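Local coordinates for protein NADPH-dependent nitro/flavin reductase (Bacillus subtilis, PDB 3N2S) that catalyses the NADPH-dependent reduction of flavin, nitroaromatic compounds, quinones and azo dyes, working as a homodimer with bound flavin mononucleotide, at residues T204-D207 with Y208-R212; R217-W221 with S222-L226; L176-Q179 with A180-E184; D192-R195 with H196-T200; K56-E59 with L60-A64. All blocks are in the same frame, centred on the assembly; numbering follows the deposited sequence.

Contact 1 of 5, residues T204-D207 with Y208-R212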
# COMPACT_ATOMS: atom_id res chain seq x y z
N THR A 204 -10.20 25.21 -4.79
CA THR A 204 -11.18 24.18 -4.37
C THR A 204 -11.04 23.90 -2.86
O THR A 204 -12.04 23.82 -2.14
CB THR A 204 -10.97 22.88 -5.16
OG1 THR A 204 -11.23 23.10 -6.54
CG2 THR A 204 -11.87 21.72 -4.67
N ILE A 205 -9.80 23.77 -2.38
CA ILE A 205 -9.55 23.47 -0.97
C ILE A 205 -9.85 24.65 -0.06
O ILE A 205 -10.47 24.46 1.00
CB ILE A 205 -8.12 22.86 -0.80
CG1 ILE A 205 -7.99 21.50 -1.54
CG2 ILE A 205 -7.73 22.71 0.68
CD1 ILE A 205 -9.10 20.44 -1.27
N SER A 206 -9.39 25.85 -0.44
CA SER A 206 -9.68 27.06 0.34
C SER A 206 -11.20 27.26 0.45
O SER A 206 -11.71 27.43 1.57
CB SER A 206 -8.99 28.29 -0.26
OG SER A 206 -9.44 28.59 -1.56
N ASP A 207 -11.94 27.10 -0.68
CA ASP A 207 -13.42 27.19 -0.69
C ASP A 207 -14.03 26.12 0.22
O ASP A 207 -14.98 26.40 0.95
CB ASP A 207 -14.00 27.04 -2.10
CG ASP A 207 -13.83 28.21 -3.06
OD1 ASP A 207 -14.15 28.04 -4.26
OD2 ASP A 207 -13.30 29.27 -2.64
N TYR A 208 -13.50 24.89 0.16
CA TYR A 208 -13.95 23.77 0.98
C TYR A 208 -13.85 24.12 2.48
O TYR A 208 -14.82 23.92 3.22
CB TYR A 208 -13.14 22.50 0.66
CG TYR A 208 -13.46 21.33 1.56
CD1 TYR A 208 -14.56 20.51 1.31
CD2 TYR A 208 -12.70 21.07 2.70
CE1 TYR A 208 -14.88 19.46 2.15
CE2 TYR A 208 -13.02 20.02 3.55
CZ TYR A 208 -14.09 19.21 3.27
OH TYR A 208 -14.37 18.15 4.08
N TYR A 209 -12.68 24.61 2.93
CA TYR A 209 -12.51 24.99 4.33
C TYR A 209 -13.40 26.16 4.74
O TYR A 209 -13.94 26.12 5.85
CB TYR A 209 -11.04 25.25 4.69
CG TYR A 209 -10.19 24.01 4.66
CD1 TYR A 209 -10.61 22.83 5.28
CD2 TYR A 209 -8.95 24.00 4.03
CE1 TYR A 209 -9.84 21.68 5.25
CE2 TYR A 209 -8.15 22.85 4.01
CZ TYR A 209 -8.62 21.69 4.60
OH TYR A 209 -7.85 20.55 4.59
N ARG A 210 -13.55 27.17 3.87
CA ARG A 210 -14.42 28.32 4.11
C ARG A 210 -15.84 27.83 4.36
O ARG A 210 -16.41 28.15 5.40
CB ARG A 210 -14.38 29.30 2.93
CG ARG A 210 -14.57 30.77 3.30
CD ARG A 210 -14.47 31.71 2.11
NE ARG A 210 -13.26 31.49 1.31
CZ ARG A 210 -13.25 30.91 0.11
NH1 ARG A 210 -14.39 30.51 -0.45
NH2 ARG A 210 -12.10 30.72 -0.53
N GLU A 211 -16.36 26.95 3.47
CA GLU A 211 -17.69 26.34 3.54
C GLU A 211 -17.88 25.48 4.81
O GLU A 211 -18.85 25.69 5.54
CB GLU A 211 -17.99 25.52 2.26
CG GLU A 211 -19.46 25.17 2.05
CD GLU A 211 -19.86 24.67 0.67
OE1 GLU A 211 -20.26 23.49 0.55
OE2 GLU A 211 -19.82 25.48 -0.29
N ARG A 212 -16.93 24.55 5.07
CA ARG A 212 -16.92 23.62 6.20
C ARG A 212 -16.82 24.31 7.58
O ARG A 212 -17.49 23.89 8.52
CB ARG A 212 -15.77 22.59 5.99
CG ARG A 212 -15.35 21.76 7.21
CD ARG A 212 -13.83 21.69 7.33
NE ARG A 212 -13.42 20.90 8.48
CZ ARG A 212 -12.62 19.84 8.41
NH1 ARG A 212 -12.10 19.45 7.25
NH2 ARG A 212 -12.32 19.16 9.51
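R210 holds a single oxygen of D207 with both of its terminal nitrogens, a salt bridge spanning three residues of helix 191-213: NH1 of R210 lies 2.7 Å and NH2 of R210 2.8 Å from OD2 of D207. OD2 sits in the guanidinium plane, at its end, but the carboxylate is turned 73° against that plane. OD2 of D207 gives its anti lone pair to NH2, whereas NH1 meets it from above the carboxylate plane. A bend at chi3 (-51°) folds the arginine back over the preceding turn, with S206 O 3.9 Å above one face of the guanidinium. The other oxygen of D207, OD1, pairs with K203, and S206 OG bonds to the K203 carbonyl. With alanine in place of D207, R210 and K203 would probably lose their shared counter-charge, and the guanidinium would be freer to turn. Y209 N bonds to I205 O (2.9 Å), and one turn apart CG2 of I205 meets CE2 of Y209 at 3.4 Å, the side chains lying alongside; Y42 of the second subunit packs on both. One carboxylate thus serves two cations, which probably stabilise its negative charge.

Contact 2 of 5, residues R217-W221 with S222-L226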
# COMPACT_ATOMS: atom_id res chain seq x y z
N ARG A 217 -11.70 29.13 8.65
CA ARG A 217 -10.45 28.69 8.02
C ARG A 217 -10.53 28.89 6.51
O ARG A 217 -11.58 28.62 5.94
CB ARG A 217 -10.15 27.22 8.34
CG ARG A 217 -9.59 26.97 9.73
CD ARG A 217 -8.65 25.78 9.69
NE ARG A 217 -8.37 25.24 11.02
CZ ARG A 217 -7.35 25.61 11.79
NH1 ARG A 217 -6.51 26.56 11.39
NH2 ARG A 217 -7.16 25.04 12.98
N GLU A 218 -9.45 29.36 5.88
CA GLU A 218 -9.39 29.57 4.42
C GLU A 218 -8.07 29.12 3.76
O GLU A 218 -7.79 29.51 2.62
CB GLU A 218 -9.76 31.03 4.06
CG GLU A 218 -8.91 32.10 4.72
CD GLU A 218 -9.48 33.50 4.72
OE1 GLU A 218 -10.60 33.69 4.19
OE2 GLU A 218 -8.82 34.41 5.27
N GLU A 219 -7.30 28.28 4.44
CA GLU A 219 -6.02 27.80 3.92
C GLU A 219 -6.14 26.99 2.63
O GLU A 219 -7.14 26.29 2.42
CB GLU A 219 -5.24 27.03 4.99
CG GLU A 219 -5.96 25.80 5.51
CD GLU A 219 -5.24 24.96 6.54
OE1 GLU A 219 -5.94 24.23 7.28
OE2 GLU A 219 -3.99 25.01 6.61
N THR A 220 -5.15 27.11 1.76
CA THR A 220 -5.08 26.39 0.50
C THR A 220 -4.41 25.02 0.80
O THR A 220 -3.83 24.83 1.87
CB THR A 220 -4.22 27.15 -0.51
OG1 THR A 220 -2.89 27.23 -0.01
CG2 THR A 220 -4.79 28.56 -0.84
N TRP A 221 -4.47 24.09 -0.15
CA TRP A 221 -3.85 22.78 0.02
C TRP A 221 -2.34 22.91 0.10
O TRP A 221 -1.74 22.34 1.00
CB TRP A 221 -4.23 21.86 -1.16
CG TRP A 221 -3.71 20.46 -0.99
CD1 TRP A 221 -4.20 19.50 -0.15
CD2 TRP A 221 -2.64 19.86 -1.73
NE1 TRP A 221 -3.50 18.33 -0.33
CE2 TRP A 221 -2.54 18.52 -1.29
CE3 TRP A 221 -1.79 20.31 -2.75
CZ2 TRP A 221 -1.60 17.63 -1.82
CZ3 TRP A 221 -0.85 19.42 -3.27
CH2 TRP A 221 -0.78 18.09 -2.82
N SER A 222 -1.72 23.64 -0.84
CA SER A 222 -0.27 23.81 -0.89
C SER A 222 0.28 24.44 0.41
O SER A 222 1.29 23.96 0.91
CB SER A 222 0.15 24.59 -2.13
OG SER A 222 -0.44 25.88 -2.10
N ASP A 223 -0.42 25.41 1.01
CA ASP A 223 0.01 25.97 2.29
C ASP A 223 -0.15 24.96 3.44
O ASP A 223 0.76 24.85 4.25
CB ASP A 223 -0.74 27.26 2.62
CG ASP A 223 -0.25 28.48 1.84
OD1 ASP A 223 0.84 28.39 1.20
OD2 ASP A 223 -0.91 29.52 1.91
N GLN A 224 -1.25 24.20 3.47
CA GLN A 224 -1.51 23.17 4.49
C GLN A 224 -0.47 22.04 4.43
O GLN A 224 0.13 21.73 5.45
CB GLN A 224 -2.93 22.59 4.31
CG GLN A 224 -3.35 21.64 5.43
CD GLN A 224 -4.72 21.05 5.22
OE1 GLN A 224 -5.18 20.82 4.11
NE2 GLN A 224 -5.42 20.86 6.31
N ILE A 225 -0.23 21.45 3.24
CA ILE A 225 0.71 20.33 3.12
C ILE A 225 2.14 20.67 3.48
O ILE A 225 2.80 19.88 4.15
CB ILE A 225 0.56 19.42 1.85
CG1 ILE A 225 0.72 20.19 0.54
CG2 ILE A 225 -0.76 18.65 1.89
CD1 ILE A 225 2.03 20.03 -0.10
N LEU A 226 2.59 21.87 3.09
CA LEU A 226 3.93 22.36 3.38
C LEU A 226 4.10 22.69 4.87
O LEU A 226 5.14 22.35 5.44
CB LEU A 226 4.29 23.57 2.49
CG LEU A 226 4.41 23.28 0.97
CD1 LEU A 226 4.63 24.54 0.20
CD2 LEU A 226 5.51 22.27 0.66
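From T220 onward the loop after helix 191-213 winds into helix 221-229, whose first turn is held by Q224 N to T220 O (3.1 Å) and I225 N to W221 O (2.8 Å). T220 is the N-cap: its OG1, set between the backbone N and the carbonyl carbon (chi1 64°), accepts from D223 N at 3.2 Å. D223 sends OD1 to K93 of the second subunit. One turn on, CG2 of I225 rests over one face of the W221 indole, 3.8 Å from the centroid of the five-membered ring, a CH-pi contact displaced toward the rim near NE1. That nitrogen donates to the carbonyl of Y42 of the second subunit, whose ring also meets the indole edge-to-face. Replacing W221 by alanine would probably leave the Y42 carbonyl without its donor and open a gap beside I225. Elsewhere in the turn, OE2 of E219 lies 3.5 Å from CB of Q224; the glutamine's carboxamide is bonded through OE1 to Y209 OH. S222 OG turns to D202. The whole is a capped helix start of the classic kind, here the place where the chain after the long helix locks onto both that helix and the partner subunit.

Contact 3 of 5, residues L176-Q179 with A180-E184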
# COMPACT_ATOMS: atom_id res chain seq x y z
N LEU A 176 -7.04 15.81 -5.61
CA LEU A 176 -6.38 16.53 -6.69
C LEU A 176 -7.12 16.35 -8.01
O LEU A 176 -7.67 15.27 -8.26
CB LEU A 176 -4.95 15.98 -6.89
CG LEU A 176 -3.86 16.49 -5.91
CD1 LEU A 176 -2.70 15.49 -5.85
CD2 LEU A 176 -3.32 17.87 -6.34
N PRO A 177 -7.10 17.36 -8.91
CA PRO A 177 -7.72 17.15 -10.23
C PRO A 177 -7.07 15.95 -10.90
O PRO A 177 -5.88 15.69 -10.68
CB PRO A 177 -7.36 18.45 -10.98
CG PRO A 177 -7.27 19.47 -9.88
CD PRO A 177 -6.54 18.72 -8.79
N LYS A 178 -7.85 15.18 -11.66
CA LYS A 178 -7.38 14.00 -12.38
C LYS A 178 -6.05 14.23 -13.11
O LYS A 178 -5.12 13.44 -12.95
CB LYS A 178 -8.48 13.53 -13.36
CG LYS A 178 -8.09 12.34 -14.25
CD LYS A 178 -9.11 12.16 -15.38
CE LYS A 178 -8.80 10.98 -16.27
NZ LYS A 178 -9.80 10.86 -17.36
N GLN A 179 -5.95 15.33 -13.89
CA GLN A 179 -4.77 15.66 -14.66
C GLN A 179 -3.48 15.96 -13.84
O GLN A 179 -2.37 15.93 -14.39
CB GLN A 179 -5.10 16.69 -15.76
CG GLN A 179 -5.38 18.11 -15.28
CD GLN A 179 -6.76 18.49 -14.76
OE1 GLN A 179 -7.01 19.67 -14.46
NE2 GLN A 179 -7.69 17.54 -14.64
N ALA A 180 -3.61 16.21 -12.51
CA ALA A 180 -2.44 16.36 -11.64
C ALA A 180 -1.85 14.97 -11.32
O ALA A 180 -0.64 14.84 -11.14
CB ALA A 180 -2.82 17.04 -10.33
N VAL A 181 -2.71 13.97 -11.16
CA VAL A 181 -2.29 12.62 -10.74
C VAL A 181 -2.07 11.65 -11.89
O VAL A 181 -1.17 10.82 -11.83
CB VAL A 181 -3.30 12.08 -9.69
CG1 VAL A 181 -3.08 10.59 -9.37
CG2 VAL A 181 -3.23 12.90 -8.41
N TYR A 182 -2.93 11.74 -12.93
CA TYR A 182 -2.91 10.82 -14.07
C TYR A 182 -2.22 11.43 -15.27
O TYR A 182 -2.54 12.56 -15.65
CB TYR A 182 -4.36 10.38 -14.41
CG TYR A 182 -4.42 9.37 -15.54
CD1 TYR A 182 -3.98 8.06 -15.37
CD2 TYR A 182 -4.87 9.74 -16.81
CE1 TYR A 182 -4.07 7.13 -16.39
CE2 TYR A 182 -4.91 8.83 -17.86
CZ TYR A 182 -4.50 7.52 -17.65
OH TYR A 182 -4.53 6.60 -18.66
N HIS A 183 -1.23 10.72 -15.81
CA HIS A 183 -0.39 11.19 -16.92
C HIS A 183 -0.50 10.17 -18.05
O HIS A 183 -0.55 8.98 -17.78
CB HIS A 183 1.11 11.29 -16.47
CG HIS A 183 1.34 12.00 -15.18
ND1 HIS A 183 1.79 13.31 -15.15
CD2 HIS A 183 1.17 11.58 -13.90
CE1 HIS A 183 1.87 13.65 -13.87
NE2 HIS A 183 1.48 12.65 -13.08
N GLU A 184 -0.53 10.62 -19.30
CA GLU A 184 -0.63 9.69 -20.41
C GLU A 184 0.73 9.44 -20.99
O GLU A 184 1.38 10.39 -21.46
CB GLU A 184 -1.61 10.20 -21.49
CG GLU A 184 -3.05 10.02 -21.04
CD GLU A 184 -4.15 10.05 -22.08
OE1 GLU A 184 -5.33 10.13 -21.66
OE2 GLU A 184 -3.87 9.87 -23.29
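The phenol ring of Y182 has K178 running alongside it, CE of the lysine approaching CD2 of the ring at 4.2 Å, neither squarely over a face nor at an edge. The two side chains lie side by side and point the same way; K178 has CG anti to its N (chi1 176°) and stays extended to its end. Their polar tips go to the second subunit: K178 NZ forms a salt bridge with D28 there, and Y182 OH bonds to H75. The backbone beneath them is a short, weakly bonded helical turn. A180 N bonds to P177 O at 3.0 Å. K178 O takes a weak bond from V181 N and a second bond, 2.8 Å long, from Y182 N. This closes the turn and releases the chain into strand 182-184. On the apolar side, L176 and V181 cross at about a right angle, with CD1 of L176 3.7 Å from CG2 of V181. The other branch, CD2 of L176, touches CB of A180 at 4.1 Å, and CB of A180 also lies 3.4 Å from P177 O. Within the fold, the turn leans on helix 191-213, L176 against M198 and Y201, Q179 against T197. Strand 182-184 then pairs in parallel with a strand of the second subunit, carrying the sheet across the interface.

Contact 4 of 5, residues D192-R195 with H196-T200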
# COMPACT_ATOMS: atom_id res chain seq x y z
N ASP A 192 3.21 25.28 -16.94
CA ASP A 192 1.91 25.94 -17.09
C ASP A 192 0.78 25.01 -16.66
O ASP A 192 -0.12 25.44 -15.95
CB ASP A 192 1.67 26.42 -18.52
CG ASP A 192 2.45 27.66 -18.91
OD1 ASP A 192 3.04 28.30 -18.01
OD2 ASP A 192 2.45 28.00 -20.10
N ASP A 193 0.85 23.73 -17.07
CA ASP A 193 -0.14 22.71 -16.70
C ASP A 193 -0.16 22.52 -15.18
O ASP A 193 -1.23 22.51 -14.58
CB ASP A 193 0.14 21.37 -17.39
CG ASP A 193 -0.16 21.32 -18.88
OD1 ASP A 193 -0.86 22.23 -19.38
OD2 ASP A 193 0.27 20.36 -19.54
N PHE A 194 1.03 22.44 -14.57
CA PHE A 194 1.20 22.27 -13.14
C PHE A 194 0.57 23.44 -12.37
O PHE A 194 -0.22 23.22 -11.47
CB PHE A 194 2.69 22.11 -12.78
CG PHE A 194 2.92 21.87 -11.31
CD1 PHE A 194 2.86 20.57 -10.79
CD2 PHE A 194 3.20 22.92 -10.44
CE1 PHE A 194 3.08 20.35 -9.42
CE2 PHE A 194 3.41 22.70 -9.08
CZ PHE A 194 3.34 21.41 -8.58
N ARG A 195 0.91 24.68 -12.75
CA ARG A 195 0.40 25.89 -12.10
C ARG A 195 -1.09 26.02 -12.18
O ARG A 195 -1.69 26.38 -11.19
CB ARG A 195 1.06 27.16 -12.63
CG ARG A 195 2.49 27.26 -12.21
CD ARG A 195 2.92 28.69 -12.26
NE ARG A 195 4.36 28.73 -12.07
CZ ARG A 195 5.18 29.36 -12.88
NH1 ARG A 195 4.71 30.03 -13.93
NH2 ARG A 195 6.49 29.35 -12.65
N HIS A 196 -1.69 25.72 -13.35
CA HIS A 196 -3.13 25.78 -13.60
C HIS A 196 -3.87 24.77 -12.71
O HIS A 196 -4.88 25.11 -12.11
CB HIS A 196 -3.43 25.50 -15.08
CG HIS A 196 -4.87 25.61 -15.44
ND1 HIS A 196 -5.66 24.48 -15.63
CD2 HIS A 196 -5.64 26.71 -15.63
CE1 HIS A 196 -6.87 24.93 -15.93
NE2 HIS A 196 -6.90 26.27 -15.94
N THR A 197 -3.37 23.52 -12.64
CA THR A 197 -4.02 22.48 -11.84
C THR A 197 -3.88 22.76 -10.35
O THR A 197 -4.85 22.59 -9.63
CB THR A 197 -3.50 21.07 -12.22
OG1 THR A 197 -2.11 21.03 -12.02
CG2 THR A 197 -3.81 20.70 -13.65
N MSE A 198 -2.69 23.19 -9.91
CA MSE A 198 -2.42 23.51 -8.50
C MSE A 198 -3.19 24.74 -8.03
O MSE A 198 -3.66 24.75 -6.90
CB MSE A 198 -0.93 23.60 -8.20
CG MSE A 198 -0.18 22.26 -8.44
SE MSE A 198 -0.98 20.71 -7.50
CE MSE A 198 -1.18 21.63 -5.77
N ASN A 199 -3.34 25.76 -8.89
CA ASN A 199 -4.12 26.97 -8.58
C ASN A 199 -5.58 26.59 -8.41
O ASN A 199 -6.22 27.06 -7.47
CB ASN A 199 -3.99 28.04 -9.69
CG ASN A 199 -2.76 28.90 -9.63
OD1 ASN A 199 -1.83 28.68 -8.85
ND2 ASN A 199 -2.72 29.90 -10.49
N THR A 200 -6.11 25.77 -9.34
CA THR A 200 -7.50 25.31 -9.31
C THR A 200 -7.74 24.52 -8.02
O THR A 200 -8.73 24.76 -7.33
CB THR A 200 -7.81 24.45 -10.56
OG1 THR A 200 -7.58 25.25 -11.72
CG2 THR A 200 -9.24 23.93 -10.58
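F194 sets CG anti to its backbone N (chi1 -177°), while M198, a selenomethionine, sets CG anti to its carbonyl carbon (chi1 -63°) and bends at both following bonds. The two side chains, one turn apart on helix 191-213, thereby cross obliquely, and CG of M198 comes down over one face of the F194 ring, 3.7 Å from the ring centroid. This is a CH-pi contact displaced toward the rim, with CZ the nearest ring atom. The selenium follows at an oblique angle, SE of M198 being 4.9 Å from the ring centroid in a Met-aromatic contact. M198 N bonds to F194 O (2.9 Å), the helical bond that spans the pair. F194 O is also approached by T197 OG1 at 2.9 Å, but D193 O stands within reach of the same hydroxyl at 3.1 Å, and its single proton may serve either. On the outer side, T200 OG1 donates to H196 O (2.7 Å), while T200 N reaches the same carbonyl from the opposite face of its plane, so that oxygen is gripped twice. D193 turns OD2 to N188. The contact occupies the first turns of the long helix after strand 182-184. The second subunit packs against its apolar face, Q88 on F194 and L89 on M198. W221 of helix 221-229 and L176, just before helix 178-181, close on M198 from within the same chain.

Contact 5 of 5, residues K56-E59 with L60-A64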
# COMPACT_ATOMS: atom_id res chain seq x y z
N LYS A 56 -3.21 -0.99 26.25
CA LYS A 56 -2.42 -0.87 25.00
C LYS A 56 -3.04 0.12 24.02
O LYS A 56 -2.31 0.89 23.40
CB LYS A 56 -2.23 -2.25 24.34
CG LYS A 56 -1.40 -3.20 25.20
CD LYS A 56 -1.13 -4.54 24.49
CE LYS A 56 -0.33 -5.48 25.38
NZ LYS A 56 1.00 -4.93 25.70
N LYS A 57 -4.38 0.13 23.88
CA LYS A 57 -5.08 1.07 22.98
C LYS A 57 -4.79 2.50 23.45
O LYS A 57 -4.54 3.37 22.62
CB LYS A 57 -6.60 0.82 22.99
CG LYS A 57 -7.04 -0.41 22.19
CD LYS A 57 -8.56 -0.65 22.26
CE LYS A 57 -9.28 0.15 21.19
NZ LYS A 57 -10.62 -0.41 20.81
N ARG A 58 -4.80 2.72 24.79
CA ARG A 58 -4.51 4.01 25.41
C ARG A 58 -3.09 4.45 25.12
O ARG A 58 -2.88 5.57 24.67
CB ARG A 58 -4.77 3.98 26.94
CG ARG A 58 -4.74 5.39 27.54
CD ARG A 58 -4.31 5.39 29.00
NE ARG A 58 -3.02 4.72 29.23
CZ ARG A 58 -1.83 5.30 29.12
NH1 ARG A 58 -0.72 4.61 29.35
NH2 ARG A 58 -1.74 6.57 28.76
N GLU A 59 -2.11 3.57 25.36
CA GLU A 59 -0.70 3.89 25.11
C GLU A 59 -0.49 4.29 23.66
O GLU A 59 0.18 5.28 23.39
CB GLU A 59 0.22 2.70 25.44
CG GLU A 59 0.35 2.35 26.91
CD GLU A 59 1.12 1.07 27.10
OE1 GLU A 59 0.55 -0.03 26.86
OE2 GLU A 59 2.33 1.16 27.42
N LEU A 60 -1.04 3.50 22.72
CA LEU A 60 -0.90 3.78 21.29
C LEU A 60 -1.54 5.11 20.92
O LEU A 60 -0.96 5.85 20.13
CB LEU A 60 -1.51 2.63 20.45
CG LEU A 60 -0.79 1.25 20.58
CD1 LEU A 60 -1.59 0.16 19.94
CD2 LEU A 60 0.67 1.30 20.06
N SER A 61 -2.70 5.44 21.52
CA SER A 61 -3.36 6.72 21.29
C SER A 61 -2.39 7.87 21.67
O SER A 61 -2.23 8.81 20.90
CB SER A 61 -4.64 6.82 22.12
OG SER A 61 -5.13 8.15 22.07
N VAL A 62 -1.76 7.76 22.86
CA VAL A 62 -0.82 8.77 23.37
C VAL A 62 0.38 8.89 22.44
O VAL A 62 0.71 10.00 22.00
CB VAL A 62 -0.38 8.50 24.84
CG1 VAL A 62 0.72 9.46 25.27
CG2 VAL A 62 -1.58 8.61 25.77
N LEU A 63 1.01 7.74 22.11
CA LEU A 63 2.17 7.70 21.21
C LEU A 63 1.82 8.28 19.85
O LEU A 63 2.65 8.95 19.26
CB LEU A 63 2.74 6.26 21.08
CG LEU A 63 3.26 5.63 22.39
CD1 LEU A 63 3.49 4.11 22.23
CD2 LEU A 63 4.50 6.35 22.90
N ALA A 64 0.57 8.09 19.38
CA ALA A 64 0.09 8.60 18.09
C ALA A 64 -0.18 10.13 18.07
O ALA A 64 -0.50 10.72 17.03
CB ALA A 64 -1.15 7.83 17.65
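L60 opens the second half of helix 54-63 with its N bonded to K56 O at 3.0 Å; CG of L60 lies 3.2 Å from K56 O, and its side chain packs on V51 of strand 46-51 and V145 of helix 142-149. S61 follows, its N donating to K57 O at 3.0 Å, its CB packed 3.3 Å from R58 O and its OG bonded to the carbonyl of Q67. At V62 the N bonds to R58 O at 3.1 Å, and the side chains of the two residues run alongside each other. A bend at chi3 (54°) brings the guanidinium round, NH2 of R58 resting obliquely 3.6 Å from CG2 of V62, while NH1 pairs with E55. L63 N donates to E59 O at 2.9 Å; its CG leans on that carbonyl, and its side chain reaches K144 and V145. A64 N bonds back to L60 O, and A64 O accepts from Q67, a flavin-pocket residue. Across this span the polar bonds are those of the main chain and the side chains meet by van der Waals contact; K56, K57 and R58 find polar partners outside it.

Overall arrangement
Contacts 1 to 4 gather in the part of the chain after residue 175, and contact 5 stands apart, its centre about 40 Å from that of contact 4. Contacts 4 and 1 follow one another on helix 191-213. Contact 2 joins both: Y209 OH bonds to Q224 OE1 at 2.7 Å, and CZ3 of W221 packs 3.3 Å from CE of M198. Contact 3 adds CG of Q179 against CG2 of T197 at 3.4 Å. All four touch the second subunit. The side chains of Y209 and Q224 each lie about 7 Å from a bound FMN, that of S61 in contact 5 about 10 Å, so residues of contacts 1, 2 and 5 all lie near a flavin site.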